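Local coordinates for beta-ketoacyl-[acyl-carrier-protein] synthase FabY (Pseudomonas aeruginosa, PDB 4CW4) that condenses acetyl-CoA with malonyl-ACP to give acetoacetyl-ACP, the primer for fatty acid synthesis, and works as a homodimer, at residues Leu241-Ser244 with Arg245-His249; Pro316-Pro319 with Glu320-Glu323; Ile208-Lys211 with Thr212-Asn216. All blocks are in the same frame, centred on the assembly; numbering follows the deposited sequence.

Contact 1: Leu241-Ser244 with Arg245-His249; sequences LMQS and RLKGH
The C-terminal end of helix 238-243 runs here into a short 3-10 turn, Arg245-Lys247, and the join is made largely around one carbonyl, that of Ser244. Its oxygen accepts two backbone hydrogen bonds from opposite faces of the carbonyl plane. His249 N reaches Ser244 O at 3.0 Å with a nearly straight N-H, 173°, while Lys247 N also sits 3.0 Å from Ser244 O but bends to 135°. The imidazole of His249 then folds back, with CG wedged between its own N and carbonyl carbon (chi1 53°), so that Ser244 O lies over the centre of one ring face. The serine hydroxyl lies near CD2 and NE2 of that ring, His249 CD2 3.6 Å from Ser244 OG, and a water joins the hydroxyl to His249 NE2; the hydroxyl also bonds to Gly240 O. Gln243 and Lys247 run side by side as extended chains. Gln243 OE1 stays 3.7 Å from Lys247 NZ, and two waters bridge the pair, one of them weakly held to the amine. Where the helix opens, water spans the gap from Leu241 O to Arg245 N, and another from Met242 O to Leu246 N. The other end of the Gln243 amide goes to Glu320, and Arg245 forms a salt bridge with Glu323 of the second subunit. Water thus stands between two pairs of backbone partners, while Ser244 O holds the turn by two direct bonds.

Contact 2: Pro316-Pro319 with Glu320-Glu323; sequences PILP and ECIE
Backbone hydrogen bonds start the helix that leaves Leu318, its N-cap residue. Ile322 N donates to Leu318 O at 3.1 Å, and one step on Glu323 N reaches Pro319 O at 2.9 Å, both nearly straight. Pro319 fills the first helical position, where its nitrogen has no hydrogen to offer and none is needed for the helical pattern. Just upstream, Ile317 centres an inverse gamma turn closed by a weak bond from Leu318 N to Pro316 O.

Apolar packing joins this turn to the helix. Cys321 carries it: SG, anti to its own carbonyl carbon (chi1 -63°), lies 4.3 Å from Leu318 CB and 4.4 Å from Pro316 CB. Cys321 CB rests against the backbone, 3.2 Å from Pro316 O. Ile322 lays its CG1 branch 3.4 Å from Leu318 O, beside the oxygen its own N-H binds.

Among the polar side chains, Glu320 bends at chi2 (81°) and runs alongside the Pro319 ring, placing Glu320 OE1 3.6 Å from Pro319 CD. The side chain of Pro316 is about 8 Å from that of His477, a predicted active-site residue, so the turn before the helix lies near the predicted active site. The first helical turn carries two carboxylates: Glu320 finds its partner in Gln243 of the same chain, Glu323 in Arg245 and Val251 of the second subunit. The positive end of the helix dipole may steady the charge of Glu320.

Contact 3: Ile208-Lys211 with Thr212-Asn216; sequences IDWK and TIVDN
With CG anti to the backbone N (chi1 -179°), Trp210 carries its indole out from the helix, one ring face turned to Val214, whose CG2 lies anti to its own carbonyl carbon. That methyl sits over the face, a CH-pi contact with Val214 CG2 3.6 Å from the centroid of the five-membered ring. Ile213 meets the six-membered ring obliquely, its CD1 3.8 Å from Trp210 CE3. Ile213 CG1 lies 3.6 Å from Ile208 CG2, the two isoleucines crossing at about a right angle. The indole N-H goes to Leu273 O.

The two segments span the whole of helix 210-215, with Asp209 as N-cap: its OD1 takes the N-H of Lys211 at 3.0 Å, met from above the carboxylate plane. Trp210 and Ile213 set the helix against strand 307-314, and Ile208 and Ile213 also touch Leu381 of helix 375-381.

On another flank Lys211, bent at chi2 and chi4, forms a salt bridge with Asp215; Lys211 NZ lies 3.2 Å from Asp215 OD2, on its syn lone pair, and OD1 is held more weakly. Asp215 OD1 also bonds to Ser623. At the C-terminal end, Asn216 ND2 donates to Thr212 O at 2.8 Å, the acceptor lying close to the plane of the Asn216 amide.

From the N terminus, contact 3 comes first, making up the short helix 210-215 that leads to strand 222-225. Contact 1 follows at the end of helix 238-243, turning the chain into the loop before helix 255-259, and contact 2 begins helix 319-327 just after strand 307-314. All three are local and in series; none nests in or crosses another. Contacts 1 and 2 touch one another through a glutamine and a glutamate, and both touch the second subunit, so they tie two helix ends to the dimer interface. Contact 3 stands apart, its centre about 40 Å from that of contact 2, yet it packs on strand 307-314, which leads into contact 2.

Contact 1: Leu241-Ser244 with Arg245-His249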
loop_
_atom_site.group_PDB
_atom_site.type_symbol
_atom_site.label_atom_id
_atom_site.label_comp_id
_atom_site.label_asym_id
_atom_site.label_seq_id
_atom_site.Cartn_x
_atom_site.Cartn_y
_atom_site.Cartn_z
ATOM N N LEU A 241 4.269 -2.515 -17.350
ATOM C CA LEU A 241 4.886 -1.210 -17.144
ATOM C C LEU A 241 6.398 -1.317 -17.136
ATOM O O LEU A 241 7.088 -0.517 -17.778
ATOM C CB LEU A 241 4.427 -0.604 -15.818
ATOM C CG LEU A 241 5.036 0.748 -15.394
ATOM C CD1 LEU A 241 4.589 1.839 -16.337
ATOM C CD2 LEU A 241 4.656 1.100 -13.956
ATOM N N MET A 242 6.923 -2.284 -16.396
ATOM C CA MET A 242 8.360 -2.368 -16.196
ATOM C C MET A 242 9.108 -3.183 -17.244
ATOM O O MET A 242 10.331 -3.085 -17.307
ATOM C CB MET A 242 8.656 -2.925 -14.802
ATOM C CG MET A 242 8.084 -2.049 -13.668
ATOM S SD MET A 242 8.622 -0.323 -13.708
ATOM C CE MET A 242 10.335 -0.494 -13.239
ATOM N N GLN A 243 8.398 -3.978 -18.052
ATOM C CA GLN A 243 9.052 -4.896 -18.988
ATOM C C GLN A 243 8.788 -4.599 -20.449
ATOM O O GLN A 243 9.533 -5.077 -21.287
ATOM C CB GLN A 243 8.616 -6.338 -18.704
ATOM C CG GLN A 243 8.974 -6.800 -17.317
ATOM C CD GLN A 243 8.643 -8.254 -17.084
ATOM O OE1 GLN A 243 7.794 -8.834 -17.771
ATOM N NE2 GLN A 243 9.298 -8.853 -16.105
ATOM N N SER A 244 7.752 -3.834 -20.773
ATOM C CA SER A 244 7.368 -3.672 -22.187
ATOM C C SER A 244 8.541 -3.227 -23.066
ATOM O O SER A 244 8.829 -3.846 -24.114
ATOM C CB SER A 244 6.200 -2.681 -22.322
ATOM O OG SER A 244 4.986 -3.303 -21.945
ATOM N N ARG A 245 9.234 -2.169 -22.638
ATOM C CA ARG A 245 10.290 -1.596 -23.456
ATOM C C ARG A 245 11.491 -2.515 -23.560
ATOM O O ARG A 245 12.145 -2.543 -24.599
ATOM C CB ARG A 245 10.682 -0.215 -22.918
ATOM C CG ARG A 245 9.672 0.868 -23.257
ATOM C CD ARG A 245 9.716 1.241 -24.721
ATOM N NE ARG A 245 8.703 2.239 -25.036
ATOM C CZ ARG A 245 8.415 2.668 -26.254
ATOM N NH1 ARG A 245 9.080 2.214 -27.300
ATOM N NH2 ARG A 245 7.462 3.572 -26.412
ATOM N N LEU A 246 11.771 -3.284 -22.510
ATOM C CA LEU A 246 12.834 -4.301 -22.586
ATOM C C LEU A 246 12.476 -5.490 -23.472
ATOM O O LEU A 246 13.355 -6.263 -23.846
ATOM C CB LEU A 246 13.232 -4.751 -21.174
ATOM C CG LEU A 246 13.949 -3.684 -20.348
ATOM C CD1 LEU A 246 13.995 -4.065 -18.869
ATOM C CD2 LEU A 246 15.342 -3.459 -20.897
ATOM N N LYS A 247 11.194 -5.631 -23.808
ATOM C CA LYS A 247 10.726 -6.642 -24.754
ATOM C C LYS A 247 10.454 -6.060 -26.150
ATOM O O LYS A 247 10.013 -6.775 -27.056
ATOM C CB LYS A 247 9.445 -7.276 -24.220
ATOM C CG LYS A 247 9.645 -8.079 -22.944
ATOM C CD LYS A 247 8.335 -8.731 -22.501
ATOM C CE LYS A 247 8.510 -9.638 -21.291
ATOM N NZ LYS A 247 7.325 -10.495 -21.065
ATOM N N GLY A 248 10.728 -4.769 -26.339
ATOM C CA GLY A 248 10.565 -4.147 -27.643
ATOM C C GLY A 248 9.267 -3.462 -27.987
ATOM O O GLY A 248 9.020 -3.187 -29.154
ATOM N N HIS A 249 8.425 -3.166 -26.999
ATOM C CA HIS A 249 7.209 -2.436 -27.321
ATOM C C HIS A 249 6.835 -1.427 -26.262
ATOM O O HIS A 249 7.496 -1.297 -25.225
ATOM C CB HIS A 249 6.038 -3.358 -27.625
ATOM C CG HIS A 249 5.785 -4.373 -26.566
ATOM N ND1 HIS A 249 6.265 -5.666 -26.648
ATOM C CD2 HIS A 249 5.070 -4.308 -25.415
ATOM C CE1 HIS A 249 5.879 -6.343 -25.579
ATOM N NE2 HIS A 249 5.155 -5.543 -24.816
HETATM O O HOH W 1 8.614 -0.458 -20.177
HETATM O O HOH W 2 10.938 -1.987 -19.836
HETATM O O HOH W 3 5.538 -8.008 -19.856
HETATM O O HOH W 4 7.407 -11.658 -18.222
HETATM O O HOH W 5 5.097 -6.490 -21.732
#

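Contact 2: Pro316-Pro319 with Glu320-Glu323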
loop_
_atom_site.group_PDB
_atom_site.type_symbol
_atom_site.label_atom_id
_atom_site.label_comp_id
_atom_site.label_asym_id
_atom_site.label_seq_id
_atom_site.Cartn_x
_atom_site.Cartn_y
_atom_site.Cartn_z
ATOM N N PRO A 316 0.691 -13.780 -6.952
ATOM C CA PRO A 316 2.127 -13.586 -7.110
ATOM C C PRO A 316 2.850 -14.760 -7.759
ATOM O O PRO A 316 4.078 -14.777 -7.703
ATOM C CB PRO A 316 2.573 -13.466 -5.670
ATOM C CG PRO A 316 1.713 -14.508 -4.977
ATOM C CD PRO A 316 0.380 -14.486 -5.696
ATOM N N ILE A 317 2.134 -15.702 -8.371
ATOM C CA ILE A 317 2.779 -16.863 -8.961
ATOM C C ILE A 317 3.303 -16.465 -10.350
ATOM O O ILE A 317 2.669 -16.715 -11.372
ATOM C CB ILE A 317 1.876 -18.097 -9.010
ATOM C CG1 ILE A 317 1.268 -18.383 -7.622
ATOM C CG2 ILE A 317 2.680 -19.283 -9.494
ATOM C CD1 ILE A 317 0.201 -19.460 -7.631
ATOM N N LEU A 318 4.477 -15.827 -10.334
ATOM C CA LEU A 318 5.114 -15.221 -11.501
ATOM C C LEU A 318 6.596 -15.482 -11.338
ATOM O O LEU A 318 7.082 -15.498 -10.207
ATOM C CB LEU A 318 4.860 -13.709 -11.540
ATOM C CG LEU A 318 3.400 -13.255 -11.641
ATOM C CD1 LEU A 318 3.246 -11.762 -11.349
ATOM C CD2 LEU A 318 2.858 -13.595 -13.013
ATOM N N PRO A 319 7.326 -15.681 -12.452
ATOM C CA PRO A 319 8.750 -16.019 -12.311
ATOM C C PRO A 319 9.545 -14.989 -11.499
ATOM O O PRO A 319 10.422 -15.358 -10.740
ATOM C CB PRO A 319 9.253 -16.051 -13.755
ATOM C CG PRO A 319 8.045 -16.333 -14.582
ATOM C CD PRO A 319 6.883 -15.706 -13.857
ATOM N N GLU A 320 9.249 -13.708 -11.668
ATOM C CA GLU A 320 10.024 -12.660 -11.005
ATOM C C GLU A 320 9.816 -12.691 -9.490
ATOM O O GLU A 320 10.774 -12.512 -8.717
ATOM C CB GLU A 320 9.634 -11.293 -11.562
ATOM C CG GLU A 320 9.956 -11.071 -13.052
ATOM C CD GLU A 320 8.924 -11.672 -14.001
ATOM O OE1 GLU A 320 7.891 -12.247 -13.541
ATOM O OE2 GLU A 320 9.146 -11.545 -15.224
ATOM N N CYS A 321 8.576 -12.928 -9.058
ATOM C CA CYS A 321 8.286 -13.009 -7.625
ATOM C C CYS A 321 8.977 -14.208 -7.018
ATOM O O CYS A 321 9.540 -14.119 -5.938
ATOM C CB CYS A 321 6.799 -13.096 -7.382
ATOM S SG CYS A 321 5.911 -11.686 -7.927
ATOM N N ILE A 322 8.926 -15.335 -7.721
ATOM C CA ILE A 322 9.549 -16.542 -7.230
ATOM C C ILE A 322 11.058 -16.335 -7.111
ATOM O O ILE A 322 11.654 -16.657 -6.080
ATOM C CB ILE A 322 9.210 -17.767 -8.114
ATOM C CG1 ILE A 322 7.706 -18.079 -8.052
ATOM C CG2 ILE A 322 10.034 -18.975 -7.690
ATOM C CD1 ILE A 322 7.245 -19.054 -9.125
ATOM N N GLU A 323 11.685 -15.787 -8.151
ATOM C CA GLU A 323 13.118 -15.536 -8.069
ATOM C C GLU A 323 13.477 -14.518 -6.996
ATOM O O GLU A 323 14.489 -14.672 -6.319
ATOM C CB GLU A 323 13.712 -15.130 -9.415
ATOM C CG GLU A 323 15.235 -15.033 -9.330
ATOM C CD GLU A 323 15.939 -14.651 -10.611
ATOM O OE1 GLU A 323 15.312 -14.601 -11.685
ATOM O OE2 GLU A 323 17.163 -14.412 -10.532
#

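Contact 3: Ile208-Lys211 with Thr212-Asn216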
loop_
_atom_site.group_PDB
_atom_site.type_symbol
_atom_site.label_atom_id
_atom_site.label_comp_id
_atom_site.label_asym_id
_atom_site.label_seq_id
_atom_site.Cartn_x
_atom_site.Cartn_y
_atom_site.Cartn_z
ATOM N N ILE A 208 -28.352 -11.166 2.032
ATOM C CA ILE A 208 -29.065 -9.897 2.052
ATOM C C ILE A 208 -28.769 -9.147 0.756
ATOM O O ILE A 208 -27.617 -9.072 0.319
ATOM C CB ILE A 208 -28.674 -9.049 3.286
ATOM C CG1 ILE A 208 -28.993 -9.794 4.588
ATOM C CG2 ILE A 208 -29.418 -7.712 3.275
ATOM C CD1 ILE A 208 -28.375 -9.171 5.799
ATOM N N ASP A 209 -29.819 -8.627 0.122
ATOM C CA ASP A 209 -29.657 -7.834 -1.091
ATOM C C ASP A 209 -28.752 -6.637 -0.769
ATOM O O ASP A 209 -28.979 -5.931 0.205
ATOM C CB ASP A 209 -31.045 -7.377 -1.589
ATOM C CG ASP A 209 -31.033 -6.741 -2.986
ATOM O OD1 ASP A 209 -30.004 -6.219 -3.451
ATOM O OD2 ASP A 209 -32.112 -6.755 -3.625
ATOM N N TRP A 210 -27.712 -6.413 -1.567
ATOM C CA TRP A 210 -26.821 -5.275 -1.336
ATOM C C TRP A 210 -27.624 -3.967 -1.288
ATOM O O TRP A 210 -27.337 -3.093 -0.475
ATOM C CB TRP A 210 -25.712 -5.196 -2.398
ATOM C CG TRP A 210 -24.760 -4.036 -2.161
ATOM C CD1 TRP A 210 -24.575 -2.952 -2.971
ATOM C CD2 TRP A 210 -23.892 -3.839 -1.034
ATOM N NE1 TRP A 210 -23.646 -2.103 -2.422
ATOM C CE2 TRP A 210 -23.218 -2.621 -1.230
ATOM C CE3 TRP A 210 -23.620 -4.575 0.121
ATOM C CZ2 TRP A 210 -22.292 -2.125 -0.313
ATOM C CZ3 TRP A 210 -22.697 -4.081 1.023
ATOM C CH2 TRP A 210 -22.049 -2.867 0.803
ATOM N N LYS A 211 -28.648 -3.854 -2.130
ATOM C CA LYS A 211 -29.522 -2.678 -2.106
ATOM C C LYS A 211 -30.160 -2.438 -0.737
ATOM O O LYS A 211 -30.283 -1.296 -0.297
ATOM C CB LYS A 211 -30.623 -2.799 -3.161
ATOM C CG LYS A 211 -31.635 -1.667 -3.109
ATOM C CD LYS A 211 -32.024 -1.231 -4.496
ATOM C CE LYS A 211 -33.153 -0.191 -4.474
ATOM N NZ LYS A 211 -32.877 0.982 -3.609
ATOM N N THR A 212 -30.584 -3.505 -0.079
ATOM C CA THR A 212 -31.189 -3.384 1.233
ATOM C C THR A 212 -30.187 -2.831 2.239
ATOM O O THR A 212 -30.522 -1.984 3.083
ATOM C CB THR A 212 -31.710 -4.744 1.732
ATOM O OG1 THR A 212 -32.649 -5.269 0.794
ATOM C CG2 THR A 212 -32.399 -4.601 3.074
ATOM N N ILE A 213 -28.955 -3.325 2.162
ATOM C CA ILE A 213 -27.894 -2.845 3.046
ATOM C C ILE A 213 -27.648 -1.346 2.831
ATOM O O ILE A 213 -27.681 -0.560 3.779
ATOM C CB ILE A 213 -26.600 -3.671 2.858
ATOM C CG1 ILE A 213 -26.874 -5.119 3.296
ATOM C CG2 ILE A 213 -25.417 -3.040 3.635
ATOM C CD1 ILE A 213 -25.749 -6.103 2.926
ATOM N N VAL A 214 -27.448 -0.946 1.582
ATOM C CA VAL A 214 -27.188 0.455 1.262
ATOM C C VAL A 214 -28.351 1.358 1.711
ATOM O O VAL A 214 -28.115 2.443 2.256
ATOM C CB VAL A 214 -26.918 0.628 -0.243
ATOM C CG1 VAL A 214 -26.667 2.073 -0.574
ATOM C CG2 VAL A 214 -25.712 -0.203 -0.663
ATOM N N ASP A 215 -29.590 0.904 1.500
ATOM C CA ASP A 215 -30.794 1.665 1.870
ATOM C C ASP A 215 -30.896 1.889 3.393
ATOM O O ASP A 215 -31.650 2.753 3.856
ATOM C CB ASP A 215 -32.066 0.917 1.437
ATOM C CG ASP A 215 -32.428 1.117 -0.029
ATOM O OD1 ASP A 215 -31.860 1.993 -0.710
ATOM O OD2 ASP A 215 -33.321 0.371 -0.496
ATOM N N ASN A 216 -30.161 1.089 4.166
ATOM C CA ASN A 216 -30.241 1.152 5.620
ATOM C C ASN A 216 -29.130 1.921 6.319
ATOM O O ASN A 216 -29.109 1.973 7.542
ATOM C CB ASN A 216 -30.339 -0.254 6.209
ATOM C CG ASN A 216 -31.768 -0.755 6.274
ATOM O OD1 ASN A 216 -32.449 -0.609 7.292
ATOM N ND2 ASN A 216 -32.237 -1.328 5.181
HETATM O O HOH W 6 -32.492 -8.223 1.062
#